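Local coordinates for malonyl coenzyme A-acyl carrier protein transacylase (Helicobacter pylori, PDB 2H1Y) that probably catalyses the transfer of a malonyl group from malonyl-CoA to holo-acyl carrier protein, releasing free CoA, at residues A[44-49]-A[118-123]; A[69-74]-A[125-130]; A[37-42]-A[84-89]; A[112-117]-A[231-236]. All coordinates share one frame; numbering follows the deposited sequence.

Contact 1: residues A[44-49]-A[118-123]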
loop_
_atom_site.group_PDB
_atom_site.type_symbol
_atom_site.label_atom_id
_atom_site.label_comp_id
_atom_site.label_asym_id
_atom_site.label_seq_id
_atom_site.Cartn_x
_atom_site.Cartn_y
_atom_site.Cartn_z
ATOM N N PHE A 44 -5.548 -18.581 3.707
ATOM C CA PHE A 44 -6.677 -18.059 4.483
ATOM C C PHE A 44 -6.779 -18.698 5.876
ATOM O O PHE A 44 -6.978 -17.992 6.870
ATOM C CB PHE A 44 -7.997 -18.184 3.714
ATOM C CG PHE A 44 -8.352 -16.955 2.941
ATOM C CD1 PHE A 44 -8.059 -16.859 1.585
ATOM C CD2 PHE A 44 -8.939 -15.870 3.577
ATOM C CE1 PHE A 44 -8.369 -15.717 0.881
ATOM C CE2 PHE A 44 -9.250 -14.724 2.882
ATOM C CZ PHE A 44 -8.968 -14.642 1.533
ATOM N N GLU A 45 -6.625 -20.024 5.937
ATOM C CA GLU A 45 -6.634 -20.757 7.212
ATOM C C GLU A 45 -5.491 -20.314 8.100
ATOM O O GLU A 45 -5.715 -19.889 9.239
ATOM C CB GLU A 45 -6.584 -22.272 6.985
ATOM C CG GLU A 45 -7.802 -23.059 7.493
ATOM C CD GLU A 45 -9.153 -22.595 6.924
ATOM O OE1 GLU A 45 -10.182 -23.123 7.388
ATOM O OE2 GLU A 45 -9.217 -21.716 6.027
ATOM N N ARG A 46 -4.274 -20.398 7.562
ATOM C CA ARG A 46 -3.078 -19.928 8.251
ATOM C C ARG A 46 -3.265 -18.516 8.802
ATOM O O ARG A 46 -2.887 -18.237 9.954
ATOM C CB ARG A 46 -1.876 -19.967 7.315
ATOM C CG ARG A 46 -1.236 -21.333 7.157
ATOM C CD ARG A 46 0.264 -21.161 7.184
ATOM N NE ARG A 46 0.896 -21.349 5.883
ATOM C CZ ARG A 46 2.062 -20.813 5.521
ATOM N NH1 ARG A 46 2.723 -20.017 6.349
ATOM N NH2 ARG A 46 2.557 -21.059 4.312
ATOM N N ALA A 47 -3.861 -17.644 7.985
ATOM C CA ALA A 47 -4.180 -16.275 8.376
ATOM C C ALA A 47 -5.204 -16.209 9.518
ATOM O O ALA A 47 -4.972 -15.523 10.518
ATOM C CB ALA A 47 -4.659 -15.455 7.156
ATOM N N SER A 48 -6.325 -16.914 9.368
ATOM C CA SER A 48 -7.366 -16.968 10.408
ATOM C C SER A 48 -6.806 -17.396 11.778
ATOM O O SER A 48 -7.109 -16.775 12.795
ATOM C CB SER A 48 -8.548 -17.856 9.975
ATOM O OG SER A 48 -9.204 -17.371 8.802
ATOM N N ASN A 49 -5.955 -18.423 11.784
ATOM C CA ASN A 49 -5.247 -18.863 13.001
ATOM C C ASN A 49 -4.319 -17.808 13.562
ATOM O O ASN A 49 -4.370 -17.516 14.760
ATOM C CB ASN A 49 -4.413 -20.128 12.758
ATOM C CG ASN A 49 -5.241 -21.307 12.302
ATOM O OD1 ASN A 49 -6.465 -21.349 12.481
ATOM N ND2 ASN A 49 -4.570 -22.286 11.707
ATOM N N ASP A 118 8.244 -13.449 6.841
ATOM C CA ASP A 118 7.403 -14.639 6.687
ATOM C C ASP A 118 5.933 -14.276 6.716
ATOM O O ASP A 118 5.530 -13.252 7.306
ATOM C CB ASP A 118 7.665 -15.674 7.799
ATOM C CG ASP A 118 9.101 -16.145 7.835
ATOM O OD1 ASP A 118 9.739 -16.206 6.753
ATOM O OD2 ASP A 118 9.599 -16.448 8.946
ATOM N N PHE A 119 5.133 -15.147 6.109
ATOM C CA PHE A 119 3.694 -14.969 6.074
ATOM C C PHE A 119 3.077 -14.533 7.410
ATOM O O PHE A 119 2.553 -13.419 7.508
ATOM C CB PHE A 119 2.992 -16.207 5.510
ATOM C CG PHE A 119 1.526 -16.010 5.296
ATOM C CD1 PHE A 119 1.057 -14.899 4.594
ATOM C CD2 PHE A 119 0.615 -16.918 5.811
ATOM C CE1 PHE A 119 -0.287 -14.695 4.415
ATOM C CE2 PHE A 119 -0.739 -16.734 5.639
ATOM C CZ PHE A 119 -1.199 -15.619 4.925
ATOM N N GLU A 120 3.134 -15.377 8.440
ATOM C CA GLU A 120 2.394 -15.037 9.675
ATOM C C GLU A 120 3.006 -13.869 10.422
ATOM O O GLU A 120 2.285 -13.116 11.056
ATOM C CB GLU A 120 2.053 -16.231 10.601
ATOM C CG GLU A 120 2.919 -17.454 10.490
ATOM C CD GLU A 120 2.606 -18.287 9.262
ATOM O OE1 GLU A 120 3.500 -18.369 8.383
ATOM O OE2 GLU A 120 1.488 -18.850 9.173
ATOM N N LYS A 121 4.317 -13.686 10.299
ATOM C CA LYS A 121 4.966 -12.505 10.863
ATOM C C LYS A 121 4.516 -11.203 10.198
ATOM O O LYS A 121 4.382 -10.168 10.869
ATOM C CB LYS A 121 6.484 -12.636 10.817
ATOM C CG LYS A 121 7.066 -13.438 11.968
ATOM C CD LYS A 121 8.546 -13.094 12.174
ATOM C CE LYS A 121 9.207 -14.021 13.185
ATOM N NZ LYS A 121 9.517 -15.307 12.530
ATOM N N ALA A 122 4.274 -11.240 8.893
ATOM C CA ALA A 122 3.857 -10.028 8.185
ATOM C C ALA A 122 2.419 -9.638 8.523
ATOM O O ALA A 122 2.122 -8.453 8.717
ATOM C CB ALA A 122 4.044 -10.184 6.700
ATOM N N LEU A 123 1.540 -10.637 8.613
ATOM C CA LEU A 123 0.165 -10.420 9.052
ATOM C C LEU A 123 0.154 -9.756 10.421
ATOM O O LEU A 123 -0.602 -8.794 10.649
ATOM C CB LEU A 123 -0.620 -11.738 9.114
ATOM C CG LEU A 123 -0.920 -12.480 7.805
ATOM C CD1 LEU A 123 -1.215 -13.945 8.065
ATOM C CD2 LEU A 123 -2.069 -11.838 7.025
HETATM O O HOH W 1 -0.765 -19.518 10.363
#
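Arg46 and Glu120 supply the polar part of this helix-helix contact. Bends at chi2 and chi3 carry the guanidinium of Arg46 round to the carboxylate, with the two flat groups nearly coplanar (8° apart). NH1 of Arg46 forms a salt bridge to OE1 of Glu120 at 2.7 Å and a weak, though straight, hydrogen bond to OE2 at 3.3 Å. A water donates both to OE2 of Glu120 and to the backbone O of Arg46, tying the same carboxylate back to helix 38-51.

Between aromatic and cation the geometry is not a cation-pi stack. CD2 of Phe119 lies over a face of the guanidinium, 3.8 Å from Arg46 NH1, but the ring offers its edge, and the planes stand 83° apart.

The apolar part centres on Ala47. Its CB meets CD1 of Leu123 at 3.9 Å and CZ of Phe119 at 4.1 Å, while Tyr77 of helix 69-90 packs against both larger side chains. The axes of the two short helical segments approach to 10.0 Å.

Both carboxylate oxygens of Glu120 face the one NH1 of Arg46, and a water holds OE2 as well, which probably restrains the carboxylate's rotation at the partly exposed border of an otherwise apolar contact.

Contact 2: residues A[69-74]-A[125-130]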
loop_
_atom_site.group_PDB
_atom_site.type_symbol
_atom_site.label_atom_id
_atom_site.label_comp_id
_atom_site.label_asym_id
_atom_site.label_seq_id
_atom_site.Cartn_x
_atom_site.Cartn_y
_atom_site.Cartn_z
ATOM N N SER A 69 -8.415 -0.096 10.305
ATOM C CA SER A 69 -7.016 -0.144 9.867
ATOM C C SER A 69 -6.320 -1.423 10.329
ATOM O O SER A 69 -5.532 -1.994 9.592
ATOM C CB SER A 69 -6.227 1.080 10.364
ATOM O OG SER A 69 -6.636 2.281 9.719
ATOM N N ALA A 70 -6.630 -1.884 11.539
ATOM C CA ALA A 70 -5.986 -3.084 12.068
ATOM C C ALA A 70 -6.343 -4.348 11.275
ATOM O O ALA A 70 -5.583 -5.321 11.282
ATOM C CB ALA A 70 -6.293 -3.263 13.543
ATOM N N TYR A 71 -7.491 -4.342 10.597
ATOM C CA TYR A 71 -7.864 -5.512 9.796
ATOM C C TYR A 71 -7.777 -5.299 8.293
ATOM O O TYR A 71 -7.566 -6.258 7.522
ATOM C CB TYR A 71 -9.196 -6.123 10.261
ATOM C CG TYR A 71 -9.080 -6.582 11.697
ATOM C CD1 TYR A 71 -8.532 -7.829 12.010
ATOM C CD2 TYR A 71 -9.436 -5.735 12.750
ATOM C CE1 TYR A 71 -8.393 -8.240 13.332
ATOM C CE2 TYR A 71 -9.301 -6.135 14.076
ATOM C CZ TYR A 71 -8.782 -7.388 14.358
ATOM O OH TYR A 71 -8.656 -7.786 15.675
ATOM N N THR A 72 -7.892 -4.042 7.882
ATOM C CA THR A 72 -7.662 -3.671 6.492
ATOM C C THR A 72 -6.226 -3.965 6.042
ATOM O O THR A 72 -6.004 -4.678 5.041
ATOM C CB THR A 72 -7.940 -2.222 6.299
ATOM O OG1 THR A 72 -9.252 -1.965 6.766
ATOM C CG2 THR A 72 -7.885 -1.886 4.839
ATOM N N GLN A 73 -5.266 -3.423 6.800
ATOM C CA GLN A 73 -3.857 -3.565 6.457
ATOM C C GLN A 73 -3.445 -5.050 6.240
ATOM O O GLN A 73 -2.895 -5.380 5.187
ATOM C CB GLN A 73 -2.981 -2.780 7.439
ATOM C CG GLN A 73 -3.297 -1.260 7.413
ATOM C CD GLN A 73 -2.202 -0.364 8.024
ATOM O OE1 GLN A 73 -1.074 -0.789 8.257
ATOM N NE2 GLN A 73 -2.541 0.893 8.255
ATOM N N PRO A 74 -3.756 -5.958 7.188
ATOM C CA PRO A 74 -3.449 -7.366 6.914
ATOM C C PRO A 74 -4.326 -8.060 5.871
ATOM O O PRO A 74 -3.900 -9.068 5.304
ATOM C CB PRO A 74 -3.612 -8.037 8.278
ATOM C CG PRO A 74 -4.568 -7.198 8.999
ATOM C CD PRO A 74 -4.323 -5.786 8.537
ATOM N N LEU A 125 2.669 -8.121 11.963
ATOM C CA LEU A 125 3.194 -6.765 11.847
ATOM C C LEU A 125 2.155 -5.792 11.247
ATOM O O LEU A 125 1.950 -4.702 11.793
ATOM C CB LEU A 125 4.496 -6.740 11.049
ATOM C CG LEU A 125 5.123 -5.351 10.853
ATOM C CD1 LEU A 125 5.863 -4.896 12.093
ATOM C CD2 LEU A 125 6.057 -5.357 9.673
ATOM N N THR A 126 1.499 -6.192 10.147
ATOM C CA THR A 126 0.515 -5.319 9.493
ATOM C C THR A 126 -0.681 -5.009 10.401
ATOM O O THR A 126 -1.091 -3.853 10.511
ATOM C CB THR A 126 0.045 -5.849 8.098
ATOM O OG1 THR A 126 -0.414 -7.200 8.213
ATOM C CG2 THR A 126 1.182 -5.774 7.066
ATOM N N HIS A 127 -1.221 -6.031 11.069
ATOM C CA HIS A 127 -2.291 -5.831 12.038
ATOM C C HIS A 127 -1.859 -4.813 13.089
ATOM O O HIS A 127 -2.635 -3.942 13.492
ATOM C CB HIS A 127 -2.666 -7.159 12.681
ATOM C CG HIS A 127 -3.591 -7.036 13.857
ATOM N ND1 HIS A 127 -3.143 -6.785 15.136
ATOM C CD2 HIS A 127 -4.936 -7.149 13.950
ATOM C CE1 HIS A 127 -4.171 -6.736 15.965
ATOM N NE2 HIS A 127 -5.273 -6.952 15.271
ATOM N N GLN A 128 -0.599 -4.897 13.502
ATOM C CA GLN A 128 -0.065 -4.006 14.521
ATOM C C GLN A 128 0.063 -2.570 13.994
ATOM O O GLN A 128 -0.337 -1.610 14.673
ATOM C CB GLN A 128 1.262 -4.578 15.046
ATOM C CG GLN A 128 1.624 -4.321 16.535
ATOM C CD GLN A 128 0.488 -4.455 17.552
ATOM O OE1 GLN A 128 0.315 -3.579 18.395
ATOM N NE2 GLN A 128 -0.264 -5.547 17.495
ATOM N N ARG A 129 0.575 -2.425 12.772
ATOM C CA ARG A 129 0.721 -1.118 12.130
ATOM C C ARG A 129 -0.614 -0.394 12.094
ATOM O O ARG A 129 -0.687 0.802 12.364
ATOM C CB ARG A 129 1.265 -1.291 10.712
ATOM C CG ARG A 129 1.659 -0.001 9.961
ATOM C CD ARG A 129 2.041 -0.388 8.530
ATOM N NE ARG A 129 2.428 0.711 7.651
ATOM C CZ ARG A 129 1.598 1.401 6.864
ATOM N NH1 ARG A 129 0.289 1.143 6.842
ATOM N NH2 ARG A 129 2.091 2.361 6.079
ATOM N N GLY A 130 -1.679 -1.130 11.773
ATOM C CA GLY A 130 -3.025 -0.558 11.767
ATOM C C GLY A 130 -3.507 -0.191 13.159
ATOM O O GLY A 130 -4.154 0.848 13.354
#
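Gln73, His127 and Gly130 have the most surface buried here, and each meets the other helix in a different way. Gln73 reaches across with its chain extended beyond CG, and its OE1 accepts from NH1 of Arg129 at 2.8 Å. The N-H points almost straight at the oxygen (168°), and OE1 lies in the guanidinium plane, yet the donor stands 54° out of the amide carbonyl plane and so misses the lone-pair direction. The amide's other end, NE2, bonds to Gln22.

His127 has CG anti to the backbone N (chi1 170°), which lays the ring alongside Tyr71. It turns an edge to the tyrosine face in an offset T-shaped pair, with centroids 5.0 Å apart. The CB of Ala70 covers one face of the imidazole, and CD2 of His127 lies 3.3 Å from the Ala70 carbonyl O; the same oxygen takes a CA-H...O contact from His127.

Gly130 lets the backbones come together: its CA is 3.9 Å from that of Ala70 and 3.6 Å from Ser69 O. Farther along, Pro74 CB rests 3.3 Å from OG1 of Thr126, a hydroxyl bonded within its own helix to Ala122 O.

An axis separation of 6.8 Å between segments running in roughly opposite directions is that of a glycine- and alanine-mediated close helix pair. Arg129 NH2 also bonds Ser104 OG, in the Gly-His-Ser-Leu-Gly motif of the acyltransferase family, consistent with a place beside the active site, where relatives use such an arginine for the malonyl carboxylate.

Contact 3: residues A[37-42]-A[84-89]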
loop_
_atom_site.group_PDB
_atom_site.type_symbol
_atom_site.label_atom_id
_atom_site.label_comp_id
_atom_site.label_asym_id
_atom_site.label_seq_id
_atom_site.Cartn_x
_atom_site.Cartn_y
_atom_site.Cartn_z
ATOM N N HIS A 37 -8.056 -22.073 -6.083
ATOM C CA HIS A 37 -6.745 -22.610 -5.698
ATOM C C HIS A 37 -6.658 -23.041 -4.236
ATOM O O HIS A 37 -6.953 -22.264 -3.312
ATOM C CB HIS A 37 -5.628 -21.610 -6.013
ATOM C CG HIS A 37 -5.690 -21.045 -7.398
ATOM N ND1 HIS A 37 -6.564 -20.036 -7.752
ATOM C CD2 HIS A 37 -4.994 -21.350 -8.519
ATOM C CE1 HIS A 37 -6.396 -19.735 -9.027
ATOM N NE2 HIS A 37 -5.451 -20.518 -9.516
ATOM N N THR A 38 -6.228 -24.285 -4.051
ATOM C CA THR A 38 -5.947 -24.869 -2.740
ATOM C C THR A 38 -4.965 -24.028 -1.940
ATOM O O THR A 38 -5.119 -23.882 -0.727
ATOM C CB THR A 38 -5.330 -26.279 -2.886
ATOM O OG1 THR A 38 -6.102 -27.049 -3.822
ATOM C CG2 THR A 38 -5.269 -26.992 -1.528
ATOM N N LEU A 39 -3.952 -23.493 -2.616
ATOM C CA LEU A 39 -2.944 -22.674 -1.945
ATOM C C LEU A 39 -3.623 -21.466 -1.302
ATOM O O LEU A 39 -3.325 -21.122 -0.158
ATOM C CB LEU A 39 -1.875 -22.211 -2.930
ATOM C CG LEU A 39 -0.424 -22.079 -2.470
ATOM C CD1 LEU A 39 0.427 -21.609 -3.631
ATOM C CD2 LEU A 39 -0.216 -21.158 -1.275
ATOM N N ALA A 40 -4.551 -20.844 -2.030
ATOM C CA ALA A 40 -5.255 -19.681 -1.524
ATOM C C ALA A 40 -6.063 -20.084 -0.293
ATOM O O ALA A 40 -6.077 -19.369 0.712
ATOM C CB ALA A 40 -6.162 -19.089 -2.602
ATOM N N LYS A 41 -6.715 -21.241 -0.368
ATOM C CA LYS A 41 -7.505 -21.730 0.750
ATOM C C LYS A 41 -6.621 -21.907 1.986
ATOM O O LYS A 41 -6.988 -21.501 3.101
ATOM C CB LYS A 41 -8.225 -23.038 0.387
ATOM C CG LYS A 41 -9.516 -22.860 -0.399
ATOM C CD LYS A 41 -10.019 -24.184 -0.943
ATOM C CE LYS A 41 -10.937 -23.986 -2.141
ATOM N NZ LYS A 41 -12.100 -23.106 -1.809
ATOM N N GLU A 42 -5.441 -22.480 1.781
ATOM C CA GLU A 42 -4.554 -22.784 2.882
ATOM C C GLU A 42 -4.030 -21.525 3.586
ATOM O O GLU A 42 -3.847 -21.504 4.808
ATOM C CB GLU A 42 -3.421 -23.650 2.367
ATOM C CG GLU A 42 -2.429 -24.116 3.403
ATOM C CD GLU A 42 -1.280 -24.845 2.754
ATOM O OE1 GLU A 42 -0.159 -24.810 3.306
ATOM O OE2 GLU A 42 -1.490 -25.432 1.669
ATOM N N TYR A 84 0.844 -13.122 -5.267
ATOM C CA TYR A 84 2.265 -13.360 -5.527
ATOM C C TYR A 84 2.636 -14.858 -5.637
ATOM O O TYR A 84 3.303 -15.267 -6.597
ATOM C CB TYR A 84 3.138 -12.683 -4.477
ATOM C CG TYR A 84 4.618 -12.829 -4.768
ATOM C CD1 TYR A 84 5.296 -14.032 -4.501
ATOM C CD2 TYR A 84 5.344 -11.766 -5.302
ATOM C CE1 TYR A 84 6.666 -14.162 -4.765
ATOM C CE2 TYR A 84 6.682 -11.879 -5.561
ATOM C CZ TYR A 84 7.342 -13.078 -5.291
ATOM O OH TYR A 84 8.675 -13.169 -5.572
ATOM N N GLN A 85 2.213 -15.649 -4.652
ATOM C CA GLN A 85 2.424 -17.108 -4.653
ATOM C C GLN A 85 1.864 -17.822 -5.886
ATOM O O GLN A 85 2.576 -18.566 -6.568
ATOM C CB GLN A 85 1.796 -17.730 -3.400
ATOM C CG GLN A 85 2.409 -17.282 -2.078
ATOM C CD GLN A 85 3.936 -17.254 -2.102
ATOM O OE1 GLN A 85 4.541 -16.303 -1.614
ATOM N NE2 GLN A 85 4.559 -18.286 -2.678
ATOM N N LEU A 86 0.577 -17.602 -6.152
ATOM C CA LEU A 86 -0.079 -18.159 -7.324
ATOM C C LEU A 86 0.686 -17.801 -8.593
ATOM O O LEU A 86 1.067 -18.688 -9.366
ATOM C CB LEU A 86 -1.530 -17.685 -7.383
ATOM C CG LEU A 86 -2.656 -18.558 -6.789
ATOM C CD1 LEU A 86 -2.183 -19.673 -5.844
ATOM C CD2 LEU A 86 -3.743 -17.719 -6.146
ATOM N N LEU A 87 0.972 -16.517 -8.784
ATOM C CA LEU A 87 1.697 -16.095 -9.978
ATOM C C LEU A 87 3.108 -16.686 -10.023
ATOM O O LEU A 87 3.453 -17.326 -11.011
ATOM C CB LEU A 87 1.697 -14.561 -10.153
ATOM C CG LEU A 87 2.423 -13.951 -11.366
ATOM C CD1 LEU A 87 2.109 -14.694 -12.654
ATOM C CD2 LEU A 87 2.085 -12.493 -11.517
ATOM N N ASN A 88 3.885 -16.494 -8.956
ATOM C CA ASN A 88 5.227 -17.070 -8.801
ATOM C C ASN A 88 5.347 -18.576 -9.092
ATOM O O ASN A 88 6.336 -19.025 -9.655
ATOM C CB ASN A 88 5.746 -16.803 -7.389
ATOM C CG ASN A 88 7.193 -17.266 -7.189
ATOM O OD1 ASN A 88 8.129 -16.729 -7.804
ATOM N ND2 ASN A 88 7.380 -18.253 -6.330
ATOM N N LYS A 89 4.345 -19.348 -8.704
ATOM C CA LYS A 89 4.370 -20.805 -8.866
ATOM C C LYS A 89 4.202 -21.233 -10.345
ATOM O O LYS A 89 4.504 -22.376 -10.721
ATOM C CB LYS A 89 3.313 -21.429 -7.935
ATOM C CG LYS A 89 2.995 -22.884 -8.154
ATOM C CD LYS A 89 1.672 -23.250 -7.488
ATOM C CE LYS A 89 1.132 -24.569 -8.071
ATOM N NZ LYS A 89 -0.303 -24.779 -7.736
#
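With CG anti to the carbonyl carbon (chi1 -49°), the ring of His37 is turned so that one face receives Leu86. The leucine has the less regular torsions, chi1 -95° and chi2 near eclipsed, and with them it presents its branch point to the imidazole while its two methyls diverge. CG of Leu86 lies 4.1 Å from the ring centroid, close to the normal, which fits a CH-pi contact over the face. Its CD2 leans toward ND1 of His37 at 4.0 Å.

The other methyl serves Leu39. CD1 of Leu86 lies 3.9 Å from both CB and CD1 of Leu39, as the two side chains run antiparallel alongside one another. Leu39 CD1 continues to CB of Gln85, 4.1 Å away, one chain lying across the other, and finally touches the aliphatic CD of Lys89 at 4.4 Å. The whole interface is therefore van der Waals and CH-pi in character, with the lysine contributing methylene rather than charge. Consistent with this side-chain-only meeting, the segment axes stay 10.3 Å apart, and the nearest CA pair, Leu39 and Leu86, is 7.6 Å apart.

His37 sits at the junction of helix 31-36 and helix 38-51, in the N-cap position of the latter. Leu310 of helix 307-320 touches both His37 and Leu86. Gln85 also reaches Leu113 of helix 105-116. On the far side, Tyr84 and Leu87 pack on Leu283, so helix 69-90 lies between helix 38-51 and strand 279-283 of the mixed sheet, with helix 307-320 alongside.

Contact 4: residues A[112-117]-A[231-236]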
loop_
_atom_site.group_PDB
_atom_site.type_symbol
_atom_site.label_atom_id
_atom_site.label_comp_id
_atom_site.label_asym_id
_atom_site.label_seq_id
_atom_site.Cartn_x
_atom_site.Cartn_y
_atom_site.Cartn_z
ATOM N N SER A 112 8.063 -7.902 2.503
ATOM C CA SER A 112 7.764 -9.277 2.868
ATOM C C SER A 112 8.024 -10.240 1.729
ATOM O O SER A 112 8.739 -11.230 1.879
ATOM C CB SER A 112 6.323 -9.400 3.344
ATOM O OG SER A 112 5.935 -10.762 3.440
ATOM N N LEU A 113 7.442 -9.947 0.580
ATOM C CA LEU A 113 7.519 -10.854 -0.550
ATOM C C LEU A 113 8.914 -10.915 -1.136
ATOM O O LEU A 113 9.273 -11.893 -1.770
ATOM C CB LEU A 113 6.451 -10.504 -1.590
ATOM C CG LEU A 113 5.147 -11.045 -0.989
ATOM C CD1 LEU A 113 3.953 -10.286 -1.455
ATOM C CD2 LEU A 113 4.979 -12.545 -1.251
ATOM N N SER A 114 9.714 -9.889 -0.877
ATOM C CA SER A 114 11.132 -9.935 -1.201
ATOM C C SER A 114 11.841 -11.069 -0.451
ATOM O O SER A 114 12.818 -11.636 -0.954
ATOM C CB SER A 114 11.794 -8.602 -0.900
ATOM O OG SER A 114 12.897 -8.429 -1.750
ATOM N N GLY A 115 11.335 -11.401 0.741
ATOM C CA GLY A 115 11.800 -12.561 1.510
ATOM C C GLY A 115 12.233 -12.206 2.928
ATOM O O GLY A 115 12.757 -13.049 3.666
ATOM N N ALA A 116 12.007 -10.951 3.302
ATOM C CA ALA A 116 12.456 -10.431 4.576
ATOM C C ALA A 116 11.400 -10.562 5.658
ATOM O O ALA A 116 11.577 -10.063 6.768
ATOM C CB ALA A 116 12.873 -8.984 4.422
ATOM N N LEU A 117 10.299 -11.231 5.342
ATOM C CA LEU A 117 9.177 -11.280 6.266
ATOM C C LEU A 117 8.271 -12.459 5.942
ATOM O O LEU A 117 7.638 -12.482 4.886
ATOM C CB LEU A 117 8.429 -9.963 6.167
ATOM C CG LEU A 117 7.981 -9.197 7.394
ATOM C CD1 LEU A 117 8.980 -9.292 8.532
ATOM C CD2 LEU A 117 7.754 -7.743 6.986
ATOM N N ASP A 231 17.069 -10.950 7.025
ATOM C CA ASP A 231 17.876 -10.223 6.060
ATOM C C ASP A 231 17.951 -11.018 4.767
ATOM O O ASP A 231 18.954 -11.664 4.462
ATOM C CB ASP A 231 19.267 -9.974 6.614
ATOM C CG ASP A 231 20.010 -8.913 5.848
ATOM O OD1 ASP A 231 19.449 -8.327 4.891
ATOM O OD2 ASP A 231 21.172 -8.659 6.215
ATOM N N LYS A 232 16.866 -10.987 4.019
ATOM C CA LYS A 232 16.774 -11.757 2.800
ATOM C C LYS A 232 15.854 -11.000 1.865
ATOM O O LYS A 232 14.708 -10.725 2.201
ATOM C CB LYS A 232 16.264 -13.171 3.089
ATOM C CG LYS A 232 16.250 -14.072 1.867
ATOM C CD LYS A 232 16.396 -15.553 2.209
ATOM C CE LYS A 232 17.870 -15.995 2.118
ATOM N NZ LYS A 232 18.527 -15.504 0.854
ATOM N N PHE A 233 16.396 -10.642 0.706
ATOM C CA PHE A 233 15.708 -9.843 -0.288
ATOM C C PHE A 233 16.040 -10.349 -1.686
ATOM O O PHE A 233 17.158 -10.175 -2.156
ATOM C CB PHE A 233 16.168 -8.397 -0.188
ATOM C CG PHE A 233 15.716 -7.695 1.047
ATOM C CD1 PHE A 233 16.369 -7.898 2.260
ATOM C CD2 PHE A 233 14.661 -6.796 0.991
ATOM C CE1 PHE A 233 15.962 -7.235 3.404
ATOM C CE2 PHE A 233 14.236 -6.129 2.121
ATOM C CZ PHE A 233 14.895 -6.342 3.338
ATOM N N HIS A 234 15.069 -10.944 -2.359
ATOM C CA HIS A 234 15.245 -11.398 -3.743
ATOM C C HIS A 234 15.232 -10.263 -4.756
ATOM O O HIS A 234 15.746 -10.414 -5.855
ATOM C CB HIS A 234 14.177 -12.439 -4.089
ATOM C CG HIS A 234 14.296 -13.681 -3.267
ATOM N ND1 HIS A 234 13.848 -13.753 -1.962
ATOM C CD2 HIS A 234 14.875 -14.876 -3.536
ATOM C CE1 HIS A 234 14.115 -14.953 -1.478
ATOM N NE2 HIS A 234 14.731 -15.657 -2.414
ATOM N N PHE A 235 14.645 -9.134 -4.376
ATOM C CA PHE A 235 14.554 -7.962 -5.236
ATOM C C PHE A 235 14.496 -6.697 -4.382
ATOM O O PHE A 235 14.081 -6.737 -3.221
ATOM C CB PHE A 235 13.328 -8.054 -6.165
ATOM C CG PHE A 235 12.023 -8.401 -5.453
ATOM C CD1 PHE A 235 11.307 -7.426 -4.755
ATOM C CD2 PHE A 235 11.516 -9.693 -5.499
ATOM C CE1 PHE A 235 10.121 -7.739 -4.099
ATOM C CE2 PHE A 235 10.327 -10.018 -4.863
ATOM C CZ PHE A 235 9.613 -9.031 -4.162
ATOM N N GLU A 236 14.919 -5.579 -4.961
ATOM C CA GLU A 236 14.960 -4.306 -4.254
ATOM C C GLU A 236 13.583 -3.678 -4.148
ATOM O O GLU A 236 12.718 -3.932 -4.964
ATOM C CB GLU A 236 15.921 -3.350 -4.967
ATOM C CG GLU A 236 15.459 -2.786 -6.326
ATOM C CD GLU A 236 16.541 -1.959 -7.014
ATOM O OE1 GLU A 236 16.210 -1.192 -7.937
ATOM O OE2 GLU A 236 17.735 -2.066 -6.637
#
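His234 converges on the backbone O of Ser114 along its whole near side. CB of His234 is 3.5 Å and CG 3.4 Å from Ser114 O, the chain turning between them at chi1 -64°. ND1 of His234 then donates a hydrogen bond to Ser114 O at 2.6 Å, with the N-H nearly straight (166°) and the acceptor in the ring plane; CE1 of His234, beyond it, is again farther from Ser114 O at 3.6 Å. The backbone N of His234 bonds the same oxygen from the opposite face of its carbonyl plane, so two donors of one residue grip it.

Ser114 lies within the wider pi-type turn at 112-116 of helix 105-116, and Gly115 follows at positive phi. The partner segment leads from helix 218-228 into strand 236-238, which runs parallel to strand 99-102 in the mixed central sheet of the acyltransferase fold; Glu236 takes up backbone bonding with Ala100. Thus the contact straps a helix of the core to the approach to a sheet strand.

The Ser114 hydroxyl, anti to the backbone N, donates to Phe235 O at 2.5 Å, in the carbonyl plane and on a lone pair. Phe235 in turn lays a ring face against Ser114, whose CA makes a CH-pi contact 3.8 Å from the centroid. On Phe233, CB of Ala116 sits over one ring face, 3.5 Å from CZ.

Three helices pair off in turn: 38-51 with 119-137 in contact 1, 69-90 with 119-137 in contact 2, and 38-51 with 69-90 in contact 3. Contact 2 is the most central, its centre about 11 Å from the centre of the chain; it brings backbones close and carries one buried side-chain hydrogen bond. Contact 1 is buried too but has an ion pair at its border, whereas contact 3, its centre about 20 Å from the chain's, is surface side-chain packing. Contact 4, partly buried, uses backbone acceptors to tie a loop to helix 105-116. Packing links the set: Leu123 touches Pro74 between contacts 1 and 2, and Tyr84 meets Leu113 and Phe235 between contacts 3 and 4.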